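Local coordinates for protein Bse634I restriction endonuclease (Geobacillus stearothermophilus, PDB 1KNV) that is a type II restriction endonuclease, which recognises a specific DNA sequence and probably cleaves it with the help of bound metal ions, at residues B[102-105]-B[109-112]. Sequence-based numbering, arbitrary orientation.
Sequences IKMP and TFDF
Met-104 and Pro-105, just past the end of strand 99-103, face the loop segment 109-112 as the chain doubles back after three intervening residues; CA of Pro-105 lies 6.2 Å from CA of Thr-109, and no hydrogen bond joins the two segments. Their direct contact is apolar packing. At the tight end of the bend, the Pro-105 ring lies against two neighbours: its CB touches the methyl CG2 of Thr-109 at 3.8 Å, and its CG meets CB of Phe-110, also at 3.8 Å. Thr-109 has CG2 anti to its own backbone N, which turns the methyl to the proline and sets OG1 on another branch, hydrogen-bonded to OD1 of Asn-106, one of the residues between the segments.

Further along, Met-104 reaches across with its terminal methyl. The chain is folded at both chi2 and chi3 (each -62°), and CE ends 3.7 Å from CB of Phe-112 and 3.9 Å from CD2 of Phe-110, meeting the latter ring obliquely. Phe-112 offers only the base of its side chain, since its ring leads away from the contact. Phe-179 touches Met-104, Pro-105 and the Phe-110 ring, so it closes over the same apolar cluster.

Asn-144 supplies a polar link between the segments: its ND2 donates to the carbonyl oxygens of both Pro-105 and Phe-110, while its OD1 accepts from N of Phe-112. Within 102-105, where the strand ends, NZ of Lys-103 bonds O of Met-104 at 3.1 Å, tilted 30° from the carbonyl plane. The packing joins the end of strand 99-103, an edge strand, within this chain, of the mixed sheet of this PDDEXK-family nuclease, to the loop that leads to helix 118-131. The Met-104 side chain lies about 6 Å from that of Asp-146, which binds calcium in another structure of this enzyme, although none is bound to this chain here.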
loop_
_atom_site.group_PDB
_atom_site.type_symbol
_atom_site.label_atom_id
_atom_site.label_comp_id
_atom_site.label_asym_id
_atom_site.label_seq_id
_atom_site.Cartn_x
_atom_site.Cartn_y
_atom_site.Cartn_z
ATOM N N ILE B 102 26.278 -15.506 11.848
ATOM C CA ILE B 102 27.486 -14.724 11.615
ATOM C C ILE B 102 27.676 -13.446 12.412
ATOM O O ILE B 102 26.774 -12.618 12.517
ATOM C CB ILE B 102 27.577 -14.343 10.134
ATOM C CG1 ILE B 102 27.468 -15.603 9.279
ATOM C CG2 ILE B 102 28.864 -13.585 9.871
ATOM C CD1 ILE B 102 27.308 -15.313 7.804
ATOM N N LYS B 103 28.882 -13.277 12.942
ATOM C CA LYS B 103 29.218 -12.090 13.711
ATOM C C LYS B 103 29.624 -11.008 12.716
ATOM O O LYS B 103 30.625 -11.144 12.026
ATOM C CB LYS B 103 30.374 -12.391 14.660
ATOM C CG LYS B 103 30.275 -11.640 15.969
ATOM C CD LYS B 103 30.338 -10.172 15.723
ATOM C CE LYS B 103 29.785 -9.376 16.876
ATOM N NZ LYS B 103 29.799 -7.948 16.472
ATOM N N MET B 104 28.849 -9.933 12.647
ATOM C CA MET B 104 29.132 -8.860 11.710
ATOM C C MET B 104 29.888 -7.678 12.294
ATOM O O MET B 104 29.659 -7.289 13.437
ATOM C CB MET B 104 27.828 -8.347 11.097
ATOM C CG MET B 104 27.048 -9.376 10.309
ATOM S SD MET B 104 27.973 -9.987 8.902
ATOM C CE MET B 104 28.176 -8.505 7.980
ATOM N N PRO B 105 30.798 -7.087 11.501
ATOM C CA PRO B 105 31.606 -5.931 11.900
ATOM C C PRO B 105 30.721 -4.705 11.678
ATOM O O PRO B 105 29.532 -4.855 11.389
ATOM C CB PRO B 105 32.764 -5.978 10.920
ATOM C CG PRO B 105 32.078 -6.413 9.667
ATOM C CD PRO B 105 31.165 -7.529 10.143
ATOM N N THR B 109 33.159 -1.219 7.785
ATOM C CA THR B 109 34.128 -2.280 7.545
ATOM C C THR B 109 33.607 -3.194 6.436
ATOM O O THR B 109 34.313 -3.509 5.476
ATOM C CB THR B 109 34.331 -3.126 8.807
ATOM O OG1 THR B 109 34.873 -2.301 9.842
ATOM C CG2 THR B 109 35.269 -4.297 8.533
ATOM N N PHE B 110 32.357 -3.618 6.577
ATOM C CA PHE B 110 31.738 -4.497 5.604
ATOM C C PHE B 110 30.232 -4.363 5.724
ATOM O O PHE B 110 29.641 -4.907 6.653
ATOM C CB PHE B 110 32.135 -5.948 5.875
ATOM C CG PHE B 110 31.649 -6.923 4.829
ATOM C CD1 PHE B 110 32.470 -7.300 3.773
ATOM C CD2 PHE B 110 30.371 -7.465 4.903
ATOM C CE1 PHE B 110 32.028 -8.200 2.813
ATOM C CE2 PHE B 110 29.921 -8.366 3.948
ATOM C CZ PHE B 110 30.750 -8.734 2.901
ATOM N N ASP B 111 29.618 -3.633 4.793
ATOM C CA ASP B 111 28.169 -3.447 4.778
ATOM C C ASP B 111 27.543 -4.822 4.571
ATOM O O ASP B 111 27.776 -5.459 3.541
ATOM C CB ASP B 111 27.781 -2.532 3.624
ATOM C CG ASP B 111 26.293 -2.309 3.538
ATOM O OD1 ASP B 111 25.532 -3.125 4.097
ATOM O OD2 ASP B 111 25.881 -1.317 2.897
ATOM N N PHE B 112 26.743 -5.273 5.536
ATOM C CA PHE B 112 26.114 -6.601 5.468
ATOM C C PHE B 112 25.340 -6.823 4.176
ATOM O O PHE B 112 25.204 -7.960 3.718
ATOM C CB PHE B 112 25.184 -6.822 6.674
ATOM C CG PHE B 112 23.767 -6.327 6.465
ATOM C CD1 PHE B 112 22.772 -7.190 6.019
ATOM C CD2 PHE B 112 23.440 -4.996 6.690
ATOM C CE1 PHE B 112 21.467 -6.731 5.801
ATOM C CE2 PHE B 112 22.147 -4.530 6.475
ATOM C CZ PHE B 112 21.156 -5.401 6.028
#